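Local structure of uncharacterized protein (Legionella pneumophila subsp. pneumophila str. Philadelphia 1, 4RXV) at residues A[20-25]-A[90-95]; A[27-32]-A[129-134]; A[58-63]-A[86-91]; A[82-87]-A[106-111]; A[173-178]-A[182-187]. The protein is functionally uncharacterized, but its N-terminal part, described here, belongs to the RavJ peptidase family of clan CA, so it probably acts as a cysteine-peptidase-like effector. All blocks are in the same frame, centred on the assembly; numbering follows the deposited sequence.

Contact 1. Residues A[20-25]-A[90-95]; sequences KFVVAD and FKIDGE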
# COMPACT_ATOMS: atom_id res chain seq x y z
N LYS A 20 -12.20 -0.62 -2.61
CA LYS A 20 -12.90 -1.17 -3.76
C LYS A 20 -12.09 -2.19 -4.53
O LYS A 20 -12.62 -2.85 -5.42
CB LYS A 20 -13.36 -0.03 -4.70
CG LYS A 20 -14.19 1.04 -4.03
CD LYS A 20 -15.47 0.58 -3.45
CE LYS A 20 -16.20 1.75 -2.80
NZ LYS A 20 -17.44 1.55 -2.10
N PHE A 21 -10.82 -2.38 -4.18
CA PHE A 21 -10.02 -3.39 -4.86
C PHE A 21 -10.58 -4.78 -4.63
O PHE A 21 -11.17 -5.07 -3.58
CB PHE A 21 -8.59 -3.41 -4.31
CG PHE A 21 -7.60 -2.59 -5.07
CD1 PHE A 21 -7.65 -1.21 -5.09
CD2 PHE A 21 -6.57 -3.22 -5.77
CE1 PHE A 21 -6.69 -0.49 -5.76
CE2 PHE A 21 -5.62 -2.49 -6.44
CZ PHE A 21 -5.67 -1.14 -6.43
N VAL A 22 -10.34 -5.67 -5.58
CA VAL A 22 -10.39 -7.09 -5.32
C VAL A 22 -9.13 -7.45 -4.54
O VAL A 22 -8.02 -7.20 -4.99
CB VAL A 22 -10.47 -7.89 -6.63
CG1 VAL A 22 -10.30 -9.39 -6.35
CG2 VAL A 22 -11.77 -7.62 -7.35
N VAL A 23 -9.32 -8.04 -3.37
CA VAL A 23 -8.24 -8.48 -2.50
C VAL A 23 -8.17 -10.00 -2.69
O VAL A 23 -8.98 -10.76 -2.13
CB VAL A 23 -8.46 -8.08 -1.04
CG1 VAL A 23 -7.33 -8.56 -0.19
CG2 VAL A 23 -8.61 -6.58 -0.92
N ALA A 24 -7.21 -10.46 -3.50
CA ALA A 24 -7.22 -11.83 -4.00
C ALA A 24 -6.96 -12.89 -2.93
O ALA A 24 -7.30 -14.06 -3.12
CB ALA A 24 -6.23 -11.97 -5.15
N ASP A 25 -6.39 -12.47 -1.80
CA ASP A 25 -6.06 -13.38 -0.71
C ASP A 25 -6.96 -13.16 0.51
O ASP A 25 -6.61 -13.60 1.60
CB ASP A 25 -4.58 -13.27 -0.31
CG ASP A 25 -4.16 -11.87 0.08
OD1 ASP A 25 -4.99 -10.93 0.02
OD2 ASP A 25 -2.97 -11.72 0.40
N PHE A 90 -13.10 -5.62 -17.69
CA PHE A 90 -13.49 -6.45 -16.56
C PHE A 90 -14.06 -5.56 -15.46
O PHE A 90 -13.34 -4.72 -14.88
CB PHE A 90 -12.26 -7.23 -16.07
CG PHE A 90 -12.55 -8.31 -15.05
CD1 PHE A 90 -13.82 -8.69 -14.68
CD2 PHE A 90 -11.48 -8.95 -14.45
CE1 PHE A 90 -14.02 -9.71 -13.74
CE2 PHE A 90 -11.67 -9.94 -13.52
CZ PHE A 90 -12.94 -10.32 -13.16
N LYS A 91 -15.36 -5.72 -15.19
CA LYS A 91 -16.08 -5.01 -14.13
C LYS A 91 -16.84 -5.98 -13.22
O LYS A 91 -17.28 -7.04 -13.67
CB LYS A 91 -17.14 -4.08 -14.71
CG LYS A 91 -16.69 -3.18 -15.81
CD LYS A 91 -17.93 -2.51 -16.38
CE LYS A 91 -18.11 -2.69 -17.87
NZ LYS A 91 -19.38 -3.40 -18.14
N ILE A 92 -17.02 -5.58 -11.96
CA ILE A 92 -17.83 -6.26 -10.97
C ILE A 92 -18.73 -5.20 -10.34
O ILE A 92 -18.26 -4.12 -9.94
CB ILE A 92 -16.96 -6.96 -9.91
CG1 ILE A 92 -16.13 -8.08 -10.56
CG2 ILE A 92 -17.80 -7.50 -8.74
CD1 ILE A 92 -15.11 -8.69 -9.65
N ASP A 93 -20.02 -5.50 -10.26
CA ASP A 93 -21.01 -4.54 -9.77
C ASP A 93 -20.85 -3.17 -10.44
O ASP A 93 -20.96 -2.12 -9.79
CB ASP A 93 -20.94 -4.42 -8.25
CG ASP A 93 -21.28 -5.71 -7.54
OD1 ASP A 93 -22.07 -6.51 -8.09
OD2 ASP A 93 -20.76 -5.94 -6.42
N GLY A 94 -20.56 -3.19 -11.73
CA GLY A 94 -20.42 -1.98 -12.51
C GLY A 94 -19.15 -1.18 -12.27
O GLY A 94 -19.00 -0.09 -12.80
N GLU A 95 -18.23 -1.75 -11.49
CA GLU A 95 -16.99 -1.08 -11.14
C GLU A 95 -15.78 -1.82 -11.73
O GLU A 95 -15.63 -3.03 -11.56
CB GLU A 95 -16.85 -0.99 -9.61
CG GLU A 95 -17.99 -0.25 -8.92
CD GLU A 95 -17.94 -0.35 -7.41
OE1 GLU A 95 -17.29 -1.29 -6.89
OE2 GLU A 95 -18.55 0.50 -6.73

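Contact 2. Residues A[27-32]-A[129-134]; sequences GNFPHC and GSMHSN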
# COMPACT_ATOMS: atom_id res chain seq x y z
N GLY A 27 -9.55 -14.56 1.53
CA GLY A 27 -9.94 -15.81 2.17
C GLY A 27 -8.86 -16.43 3.03
O GLY A 27 -9.14 -17.29 3.85
N ASN A 28 -7.61 -16.04 2.81
CA ASN A 28 -6.50 -16.57 3.59
C ASN A 28 -6.30 -15.84 4.91
O ASN A 28 -5.58 -16.31 5.79
CB ASN A 28 -5.19 -16.47 2.80
CG ASN A 28 -5.13 -17.43 1.64
OD1 ASN A 28 -6.15 -17.77 1.03
ND2 ASN A 28 -3.92 -17.87 1.31
N PHE A 29 -6.95 -14.68 5.06
CA PHE A 29 -6.72 -13.84 6.24
C PHE A 29 -8.02 -13.36 6.90
O PHE A 29 -8.23 -12.15 7.09
CB PHE A 29 -5.88 -12.63 5.84
CG PHE A 29 -4.48 -12.95 5.36
CD1 PHE A 29 -3.43 -13.02 6.26
CD2 PHE A 29 -4.21 -13.13 4.01
CE1 PHE A 29 -2.14 -13.27 5.83
CE2 PHE A 29 -2.93 -13.39 3.58
CZ PHE A 29 -1.89 -13.46 4.49
N PRO A 30 -8.91 -14.28 7.29
CA PRO A 30 -10.16 -13.85 7.93
C PRO A 30 -9.90 -13.04 9.20
O PRO A 30 -10.71 -12.19 9.59
CB PRO A 30 -10.86 -15.19 8.22
CG PRO A 30 -9.76 -16.19 8.32
CD PRO A 30 -8.77 -15.75 7.26
N HIS A 31 -8.81 -13.33 9.88
CA HIS A 31 -8.43 -12.64 11.11
C HIS A 31 -7.98 -11.19 10.89
O HIS A 31 -7.86 -10.43 11.86
CB HIS A 31 -7.35 -13.41 11.84
CG HIS A 31 -6.19 -13.79 10.98
ND1 HIS A 31 -6.29 -14.70 9.95
CD2 HIS A 31 -4.88 -13.43 11.05
CE1 HIS A 31 -5.10 -14.83 9.39
NE2 HIS A 31 -4.23 -14.10 10.05
N CYS A 32 -7.75 -10.82 9.63
CA CYS A 32 -7.38 -9.47 9.25
C CYS A 32 -8.54 -8.71 8.63
O CYS A 32 -8.36 -7.53 8.28
CB CYS A 32 -6.21 -9.50 8.26
SG CYS A 32 -4.67 -10.11 8.97
N GLY A 129 8.86 -5.37 4.86
CA GLY A 129 8.17 -6.63 5.07
C GLY A 129 7.85 -6.76 6.53
O GLY A 129 8.70 -6.57 7.41
N SER A 130 6.59 -7.07 6.81
CA SER A 130 6.07 -7.12 8.16
C SER A 130 5.21 -8.39 8.32
O SER A 130 5.23 -9.27 7.45
CB SER A 130 5.30 -5.83 8.45
OG SER A 130 4.72 -5.77 9.74
N MET A 131 4.49 -8.52 9.43
CA MET A 131 3.70 -9.73 9.70
C MET A 131 4.59 -10.96 9.59
O MET A 131 4.33 -11.90 8.84
CB MET A 131 2.45 -9.80 8.81
CG MET A 131 1.40 -10.74 9.35
SD MET A 131 -0.05 -10.83 8.29
CE MET A 131 -0.74 -9.22 8.55
N HIS A 132 5.65 -10.92 10.38
CA HIS A 132 6.64 -11.98 10.39
C HIS A 132 6.06 -13.26 10.94
O HIS A 132 5.38 -13.24 11.95
CB HIS A 132 7.79 -11.55 11.27
CG HIS A 132 8.95 -12.48 11.26
ND1 HIS A 132 9.36 -13.16 12.38
CD2 HIS A 132 9.80 -12.84 10.27
CE1 HIS A 132 10.40 -13.91 12.08
NE2 HIS A 132 10.70 -13.73 10.81
N SER A 133 6.39 -14.35 10.25
CA SER A 133 5.93 -15.68 10.59
C SER A 133 6.92 -16.70 10.07
O SER A 133 7.13 -16.83 8.87
CB SER A 133 4.58 -15.96 9.95
OG SER A 133 4.03 -17.14 10.47
N ASN A 134 7.53 -17.44 10.99
CA ASN A 134 8.47 -18.49 10.61
C ASN A 134 9.48 -18.09 9.54
O ASN A 134 9.72 -18.84 8.58
CB ASN A 134 7.74 -19.77 10.18
CG ASN A 134 6.67 -19.56 9.11
OD1 ASN A 134 6.92 -19.76 7.92
ND2 ASN A 134 5.46 -19.23 9.56

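Contact 3. Residues A[58-63]-A[86-91]; sequences PPFSQW and KKSSFK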
# COMPACT_ATOMS: atom_id res chain seq x y z
N PRO A 58 -4.40 -12.48 -18.25
CA PRO A 58 -3.44 -11.46 -17.80
C PRO A 58 -4.04 -10.06 -17.94
O PRO A 58 -4.78 -9.83 -18.91
CB PRO A 58 -2.26 -11.63 -18.76
CG PRO A 58 -2.43 -12.96 -19.40
CD PRO A 58 -3.90 -13.21 -19.43
N PRO A 59 -3.71 -9.13 -17.04
CA PRO A 59 -2.74 -9.27 -15.94
C PRO A 59 -3.37 -9.77 -14.64
O PRO A 59 -2.65 -9.96 -13.66
CB PRO A 59 -2.26 -7.83 -15.74
CG PRO A 59 -3.49 -7.02 -16.02
CD PRO A 59 -4.20 -7.75 -17.15
N PHE A 60 -4.69 -9.96 -14.62
CA PHE A 60 -5.39 -10.36 -13.41
C PHE A 60 -4.81 -11.62 -12.78
O PHE A 60 -4.63 -11.69 -11.56
CB PHE A 60 -6.88 -10.52 -13.70
CG PHE A 60 -7.47 -9.30 -14.32
CD1 PHE A 60 -7.73 -8.17 -13.56
CD2 PHE A 60 -7.67 -9.24 -15.70
CE1 PHE A 60 -8.21 -7.02 -14.16
CE2 PHE A 60 -8.16 -8.11 -16.28
CZ PHE A 60 -8.43 -7.00 -15.52
N SER A 61 -4.51 -12.62 -13.62
CA SER A 61 -3.90 -13.86 -13.16
C SER A 61 -2.64 -13.60 -12.32
O SER A 61 -2.44 -14.22 -11.27
CB SER A 61 -3.50 -14.74 -14.36
OG SER A 61 -4.60 -15.30 -15.04
N GLN A 62 -1.79 -12.71 -12.81
CA GLN A 62 -0.52 -12.42 -12.16
C GLN A 62 -0.72 -11.54 -10.92
O GLN A 62 -0.08 -11.75 -9.87
CB GLN A 62 0.45 -11.75 -13.14
CG GLN A 62 0.97 -12.65 -14.27
CD GLN A 62 -0.08 -12.98 -15.34
OE1 GLN A 62 -0.87 -12.12 -15.76
NE2 GLN A 62 -0.08 -14.23 -15.78
N TRP A 63 -1.65 -10.58 -11.01
CA TRP A 63 -1.93 -9.71 -9.85
C TRP A 63 -2.46 -10.55 -8.69
O TRP A 63 -2.18 -10.29 -7.52
CB TRP A 63 -2.94 -8.64 -10.23
CG TRP A 63 -2.45 -7.62 -11.17
CD1 TRP A 63 -1.15 -7.34 -11.49
CD2 TRP A 63 -3.25 -6.70 -11.92
NE1 TRP A 63 -1.08 -6.28 -12.37
CE2 TRP A 63 -2.36 -5.88 -12.66
CE3 TRP A 63 -4.62 -6.47 -12.02
CZ2 TRP A 63 -2.81 -4.85 -13.48
CZ3 TRP A 63 -5.07 -5.46 -12.85
CH2 TRP A 63 -4.16 -4.66 -13.56
N LYS A 86 -5.28 1.03 -14.22
CA LYS A 86 -5.86 0.94 -15.55
C LYS A 86 -7.23 0.23 -15.50
O LYS A 86 -7.39 -0.80 -14.85
CB LYS A 86 -4.90 0.23 -16.50
CG LYS A 86 -3.66 1.06 -16.75
CD LYS A 86 -2.75 0.47 -17.81
CE LYS A 86 -1.50 1.33 -18.01
NZ LYS A 86 -1.81 2.75 -18.34
N LYS A 87 -8.21 0.82 -16.16
CA LYS A 87 -9.54 0.23 -16.23
C LYS A 87 -9.67 -0.55 -17.51
O LYS A 87 -9.43 -0.03 -18.59
CB LYS A 87 -10.63 1.29 -16.15
CG LYS A 87 -10.63 2.04 -14.83
CD LYS A 87 -11.70 3.11 -14.83
CE LYS A 87 -11.62 3.97 -13.58
NZ LYS A 87 -12.68 5.01 -13.58
N SER A 88 -10.05 -1.80 -17.39
CA SER A 88 -10.30 -2.62 -18.56
C SER A 88 -11.77 -2.93 -18.61
O SER A 88 -12.57 -2.37 -17.85
CB SER A 88 -9.51 -3.92 -18.49
OG SER A 88 -10.12 -4.83 -17.59
N SER A 89 -12.13 -3.82 -19.52
CA SER A 89 -13.49 -4.27 -19.69
C SER A 89 -14.01 -5.06 -18.48
O SER A 89 -15.22 -5.14 -18.27
CB SER A 89 -13.58 -5.15 -20.93
OG SER A 89 -12.79 -4.60 -21.98
N PHE A 90 -13.10 -5.62 -17.69
CA PHE A 90 -13.49 -6.45 -16.56
C PHE A 90 -14.06 -5.56 -15.46
O PHE A 90 -13.34 -4.72 -14.88
CB PHE A 90 -12.26 -7.23 -16.07
CG PHE A 90 -12.55 -8.31 -15.05
CD1 PHE A 90 -13.82 -8.69 -14.68
CD2 PHE A 90 -11.48 -8.95 -14.45
CE1 PHE A 90 -14.02 -9.71 -13.74
CE2 PHE A 90 -11.67 -9.94 -13.52
CZ PHE A 90 -12.94 -10.32 -13.16
N LYS A 91 -15.36 -5.72 -15.19
CA LYS A 91 -16.08 -5.01 -14.13
C LYS A 91 -16.84 -5.98 -13.22
O LYS A 91 -17.28 -7.04 -13.67
CB LYS A 91 -17.14 -4.08 -14.71
CG LYS A 91 -16.69 -3.18 -15.81
CD LYS A 91 -17.93 -2.51 -16.38
CE LYS A 91 -18.11 -2.69 -17.87
NZ LYS A 91 -19.38 -3.40 -18.14

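Contact 4. Residues A[82-87]-A[106-111]; sequences QQRNKK and AYHSAG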
# COMPACT_ATOMS: atom_id res chain seq x y z
N GLN A 82 0.29 3.08 -11.42
CA GLN A 82 -0.29 3.39 -12.70
C GLN A 82 -0.93 2.16 -13.35
O GLN A 82 -2.05 2.21 -13.86
CB GLN A 82 0.78 3.96 -13.61
CG GLN A 82 0.28 4.62 -14.85
CD GLN A 82 1.30 5.59 -15.35
OE1 GLN A 82 1.05 6.80 -15.42
NE2 GLN A 82 2.48 5.08 -15.66
N GLN A 83 -0.20 1.05 -13.34
CA GLN A 83 -0.67 -0.16 -14.00
C GLN A 83 -1.88 -0.75 -13.31
O GLN A 83 -2.80 -1.22 -13.97
CB GLN A 83 0.45 -1.18 -14.02
CG GLN A 83 1.56 -0.85 -14.97
CD GLN A 83 1.05 -0.63 -16.39
OE1 GLN A 83 1.28 0.43 -17.00
NE2 GLN A 83 0.34 -1.62 -16.93
N ARG A 84 -1.90 -0.71 -11.98
CA ARG A 84 -3.03 -1.27 -11.26
C ARG A 84 -4.27 -0.42 -11.37
O ARG A 84 -5.36 -0.92 -11.12
CB ARG A 84 -2.70 -1.44 -9.77
CG ARG A 84 -1.52 -2.31 -9.40
CD ARG A 84 -1.69 -3.69 -9.87
NE ARG A 84 -0.53 -4.59 -9.68
CZ ARG A 84 0.62 -4.49 -10.34
NH1 ARG A 84 0.88 -3.45 -11.13
NH2 ARG A 84 1.56 -5.43 -10.17
N ASN A 85 -4.14 0.85 -11.74
CA ASN A 85 -5.28 1.76 -11.89
C ASN A 85 -5.85 1.80 -13.31
O ASN A 85 -6.81 2.51 -13.58
CB ASN A 85 -4.91 3.17 -11.47
CG ASN A 85 -4.94 3.36 -9.96
OD1 ASN A 85 -5.18 2.42 -9.19
ND2 ASN A 85 -4.71 4.58 -9.54
N LYS A 86 -5.28 1.03 -14.22
CA LYS A 86 -5.86 0.94 -15.55
C LYS A 86 -7.23 0.23 -15.50
O LYS A 86 -7.39 -0.80 -14.85
CB LYS A 86 -4.90 0.23 -16.50
CG LYS A 86 -3.66 1.06 -16.75
CD LYS A 86 -2.75 0.47 -17.81
CE LYS A 86 -1.50 1.33 -18.01
NZ LYS A 86 -1.81 2.75 -18.34
N LYS A 87 -8.21 0.82 -16.16
CA LYS A 87 -9.54 0.23 -16.23
C LYS A 87 -9.67 -0.55 -17.51
O LYS A 87 -9.43 -0.03 -18.59
CB LYS A 87 -10.63 1.29 -16.15
CG LYS A 87 -10.63 2.04 -14.83
CD LYS A 87 -11.70 3.11 -14.83
CE LYS A 87 -11.62 3.97 -13.58
NZ LYS A 87 -12.68 5.01 -13.58
N ALA A 106 1.02 -2.66 -0.89
CA ALA A 106 1.71 -1.49 -0.37
C ALA A 106 2.50 -0.75 -1.44
O ALA A 106 2.72 0.45 -1.31
CB ALA A 106 2.60 -1.88 0.78
N TYR A 107 2.93 -1.44 -2.49
CA TYR A 107 3.72 -0.83 -3.54
C TYR A 107 2.90 0.26 -4.25
O TYR A 107 3.47 1.23 -4.72
CB TYR A 107 4.16 -1.88 -4.55
CG TYR A 107 5.01 -3.02 -4.01
CD1 TYR A 107 5.54 -3.04 -2.73
CD2 TYR A 107 5.24 -4.12 -4.82
CE1 TYR A 107 6.29 -4.11 -2.28
CE2 TYR A 107 5.99 -5.19 -4.37
CZ TYR A 107 6.50 -5.17 -3.10
OH TYR A 107 7.26 -6.23 -2.64
N HIS A 108 1.58 0.07 -4.34
CA HIS A 108 0.72 1.06 -4.97
C HIS A 108 0.84 2.38 -4.22
O HIS A 108 1.05 3.43 -4.81
CB HIS A 108 -0.71 0.54 -4.94
CG HIS A 108 -1.68 1.36 -5.72
ND1 HIS A 108 -2.04 2.64 -5.37
CD2 HIS A 108 -2.39 1.03 -6.82
CE1 HIS A 108 -2.92 3.07 -6.26
NE2 HIS A 108 -3.16 2.11 -7.14
N SER A 109 0.66 2.33 -2.91
CA SER A 109 0.75 3.55 -2.09
C SER A 109 2.15 4.14 -2.09
O SER A 109 2.27 5.37 -2.08
CB SER A 109 0.31 3.29 -0.66
OG SER A 109 -1.03 2.89 -0.58
N ALA A 110 3.19 3.33 -2.12
CA ALA A 110 4.54 3.87 -2.26
C ALA A 110 4.63 4.72 -3.53
O ALA A 110 5.20 5.81 -3.50
CB ALA A 110 5.57 2.77 -2.26
N GLY A 111 4.05 4.25 -4.64
CA GLY A 111 4.04 5.03 -5.86
C GLY A 111 3.27 6.33 -5.74
O GLY A 111 3.76 7.38 -6.16

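Contact 5. Residues A[173-178]-A[182-187]; sequences WAVGMG and EQALAI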
# COMPACT_ATOMS: atom_id res chain seq x y z
N TRP A 173 -3.75 -2.57 1.78
CA TRP A 173 -4.38 -3.87 1.99
C TRP A 173 -5.31 -3.86 3.19
O TRP A 173 -6.40 -4.44 3.11
CB TRP A 173 -3.32 -4.96 2.10
CG TRP A 173 -3.82 -6.36 2.18
CD1 TRP A 173 -4.20 -7.18 1.15
CD2 TRP A 173 -3.92 -7.16 3.36
NE1 TRP A 173 -4.51 -8.43 1.62
CE2 TRP A 173 -4.35 -8.44 2.98
CE3 TRP A 173 -3.66 -6.91 4.70
CZ2 TRP A 173 -4.55 -9.49 3.91
CZ3 TRP A 173 -3.86 -7.95 5.63
CH2 TRP A 173 -4.29 -9.22 5.22
N ALA A 174 -4.92 -3.19 4.27
CA ALA A 174 -5.81 -3.10 5.43
C ALA A 174 -7.15 -2.46 5.03
O ALA A 174 -8.19 -2.83 5.56
CB ALA A 174 -5.18 -2.29 6.54
N VAL A 175 -7.11 -1.47 4.13
CA VAL A 175 -8.33 -0.79 3.67
C VAL A 175 -9.14 -1.72 2.74
O VAL A 175 -10.37 -1.79 2.85
CB VAL A 175 -7.97 0.53 2.99
CG1 VAL A 175 -9.24 1.27 2.50
CG2 VAL A 175 -7.22 1.42 3.97
N GLY A 176 -8.46 -2.45 1.87
CA GLY A 176 -9.10 -3.51 1.10
C GLY A 176 -9.79 -4.54 1.97
O GLY A 176 -10.86 -5.07 1.63
N MET A 177 -9.22 -4.80 3.13
CA MET A 177 -9.70 -5.75 4.14
C MET A 177 -10.69 -5.10 5.11
O MET A 177 -11.04 -5.71 6.12
CB MET A 177 -8.53 -6.36 4.90
CG MET A 177 -7.63 -7.24 4.01
SD MET A 177 -8.43 -8.75 3.43
CE MET A 177 -8.40 -9.74 4.92
N GLY A 178 -11.21 -3.92 4.78
CA GLY A 178 -12.33 -3.35 5.48
C GLY A 178 -12.01 -2.36 6.58
O GLY A 178 -12.94 -1.79 7.14
N GLU A 182 -8.41 5.74 8.95
CA GLU A 182 -7.81 6.17 10.21
C GLU A 182 -7.02 5.06 10.90
O GLU A 182 -6.34 5.30 11.88
CB GLU A 182 -8.88 6.72 11.14
CG GLU A 182 -9.55 7.98 10.63
CD GLU A 182 -10.62 7.74 9.58
OE1 GLU A 182 -11.04 6.58 9.33
OE2 GLU A 182 -11.10 8.76 9.03
N GLN A 183 -7.16 3.83 10.40
CA GLN A 183 -6.38 2.70 10.88
C GLN A 183 -5.33 2.22 9.90
O GLN A 183 -4.69 1.21 10.15
CB GLN A 183 -7.30 1.53 11.21
CG GLN A 183 -8.15 1.77 12.43
CD GLN A 183 -9.06 0.60 12.75
OE1 GLN A 183 -9.00 -0.45 12.10
NE2 GLN A 183 -9.92 0.78 13.75
N ALA A 184 -5.13 2.93 8.78
CA ALA A 184 -4.31 2.37 7.71
C ALA A 184 -3.62 3.36 6.80
O ALA A 184 -2.61 2.99 6.21
CB ALA A 184 -5.18 1.46 6.85
N LEU A 185 -4.15 4.55 6.59
CA LEU A 185 -3.64 5.46 5.56
C LEU A 185 -3.00 6.70 6.20
O LEU A 185 -3.67 7.70 6.48
CB LEU A 185 -4.73 5.85 4.57
CG LEU A 185 -5.38 4.69 3.80
CD1 LEU A 185 -6.45 5.17 2.85
CD2 LEU A 185 -4.32 3.85 3.03
N ALA A 186 -1.68 6.62 6.39
CA ALA A 186 -0.84 7.69 6.90
C ALA A 186 -1.17 8.00 8.35
O ALA A 186 -1.57 9.11 8.70
CB ALA A 186 -0.90 8.92 6.02
N ILE A 187 -0.99 6.98 9.20
CA ILE A 187 -1.32 7.08 10.61
C ILE A 187 -0.17 6.56 11.48
O ILE A 187 0.64 5.75 11.04
CB ILE A 187 -2.66 6.32 10.97
CG1 ILE A 187 -2.55 4.77 11.12
CG2 ILE A 187 -3.78 6.71 10.00
CD1 ILE A 187 -2.11 4.01 9.95

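Contact 1. Residues A[20-25]-A[90-95]
Glu-95 N donates to Ile-92 O over 2.8 Å, and the bond closes a type I' turn whose two central residues, Asp-93 and Gly-94, both have positive phi. Ile-92 N answers with a bond to Glu-95 O, so the pair forms a tight two-residue hairpin between strands 91-92 and 95-100. The hairpin fixes the direction in which Ile-92 and Glu-95 face residues 20-25. Ile-92 has CG1 anti to its carbonyl carbon (chi1 -65°), and the extended chi2 carries CD1 out to Val-22 CG2, 4.2 Å away. The two side chains cross at about a right angle, touching methyl against methyl at a single point. Nearer the surface, the exposed Lys-20 chain lies near Glu-95, but the glutamate takes up two conformations, so this approach is loose and its detail doubtful. The opposite charges are near each other without contact, and any attraction is probably weak. The example illustrates how the two outer strands of a small sheet can meet across the one between them. Strand 95-100 runs between 22-23 and 91-92, pairing with the first in parallel and with the second antiparallel. Helix 37-50 packs against the meeting point through Tyr-49, which touches both Val-22 and Ile-92, while Tyr-46 and Arg-45 of the same helix also touch Val-22.

Contact 2. Residues A[27-32]-A[129-134]
Met-131 meets two residues of the 27-32 loop with the end of its side chain: SD lies 4.0 Å from Phe-29 CE1 and CE lies 4.1 Å from Cys-32 SG. The fork comes from its torsions, since the chain is extended through chi2 and then bends at chi3 (-69°), turning the methyl toward the cysteine. Met-131 SD sits 5.2 Å from the Phe-29 ring centroid and 62° off the ring normal, an oblique Met-aromatic contact. Cys-32 is the buried end, backed by Met-177, whereas Phe-29 and Met-131 are only partly covered. On the looser side, exposed His-31 points toward residues 129-134 without touching them. The backbones stay well apart, the CA atoms of Cys-32 and Met-131, the nearest pair, being 11.1 Å from each other. Phe-29 also touches Cys-102 and Met-131 touches His-139, residue types that clan CA peptidases use in catalysis, though no role is established here. A polarisable thioether meets a ring and its methyl meets a thiol sulfur, so dispersion probably dominates, without any hydrogen bond between the segments.

Contact 3. Residues A[58-63]-A[86-91]
Phe-60 and Phe-90 form a T-shaped pair, their planes at 83° and their centroids 5.0 Å apart. Phe-90 supplies the edge: its CD2 stands 3.6 Å above the Phe-60 plane, almost over the ring centre, and is therefore nearly equidistant from all six ring carbons. This pose follows from the torsions of Phe-90, whose CG is anti to the backbone N (chi1 -170°) and whose small chi2 of 7° swings CD2 away from its own CA and toward the other ring. The CB of Phe-90 adds to the grip, 3.9 Å from Phe-60 CZ. Ser-88 approaches the Phe-60 ring from a different side, at the rim and in the ring plane, with OG 3.4 Å from CZ. That hydroxyl oxygen is held by an ST turn, in which Phe-90 N donates to Ser-88 OG over 3.1 Å. One short turn therefore positions both the oxygen at the rim and the ring over the face. Phe-60 itself stands in the first turn of helix 60-64, which follows the cis peptide bond before Pro-59. Val-99 backs Phe-60, and Val-97, Asn-52 and Leu-54 pack on Phe-90. Chemically, an aromatic C-H of Phe-90 points at the pi cloud of Phe-60, while a C-H at the Phe-60 rim faces a serine oxygen. Both are weakly electrostatic matches, probably reinforcing what is mainly apolar packing.

Contact 4. Residues A[82-87]-A[106-111]
Arg-84 and His-108 bring their backbones to 7.7 Å, CA to CA, where the last turn of helix 74-84 packs against helix 105-114 in a helix-helix contact of the RavJ peptidase domain. Within the first segment, Asn-85 N bonds Gln-82 O. The Asn-85 and His-108 side chains run at about a right angle to each other, with the amide and ring planes 52° apart, and His-108 NE2 donates to Asn-85 OD1 over 2.9 Å at a nearly straight 171°. The oxygen lies in the ring plane, but the donor stands 47° out of the carbonyl plane. Having CG anti to its backbone N sends the imidazole of His-108 across to the other helix. Both polar groups have further partners: Arg-98 NH1 also bonds Asn-85 OD1, Glu-16 OE1 holds Asn-85 ND2, and Tyr-18 OH meets His-108 ND1. The amide and the imidazole are thus each fixed from two ends. Beside the bond, Arg-84 CB rests at the ring edge, 3.9 Å from His-108 CD2.

Contact 5. Residues A[173-178]-A[182-187]
Ala-184 CB sits against the last turn of helix 172-176, 3.5 Å from Val-175 CG2 and 3.8 Å from Ala-174 CB, close to the Schellman motif that ends this helix. Val-175 CG2 is the hub of the contact, because it also meets the branch point of Leu-185 at 3.8 Å from CG. With CG1 anti to its backbone N (chi1 -179°), Val-175 turns CG2 toward the 182-187 loop, where it crosses Leu-185 at about a right angle. The fit is wholly apolar and buried, and Leu-13 of helix 6-14 packs on Leu-185 as well. Farther out, the backbone sets these side chains in place. Gly-178, at positive phi, is the C' residue of the motif: its N bonds Val-175 O over 3.0 Å, and His-179 N reaches Ala-174 O. Asp-171 ties the two sides together, its side chain bonding Ala-174 N and its backbone pairing with Ala-184. The loop then passes through a G1 beta bulge in which Ala-186 and Ile-187 both face Ile-169. On a different side of the helix, Met-177 CG lies 3.6 Å above the Trp-173 ring, over its centre.

Overall arrangement
Contacts 1, 3 and 4 follow one another closely in space: the centres of contacts 1 and 3 are about 10 Å apart and those of 3 and 4 about 13 Å apart. They also share chain, since 86-91 continues 82-87 and runs into 90-95, so helices 60-64, 74-84 and 105-114 are linked to the small three-stranded sheet. Contact 2 lies about 25 Å from contact 3, centre to centre, at the end of inner strand 123-133 of the four-stranded antiparallel sheet. Contact 5 bridges the groups: Trp-173 and Met-177 touch both Val-23 of contact 1 and Phe-29 and Cys-32 of contact 2. Closing last along the chain, it links these regions within one peptidase-family domain.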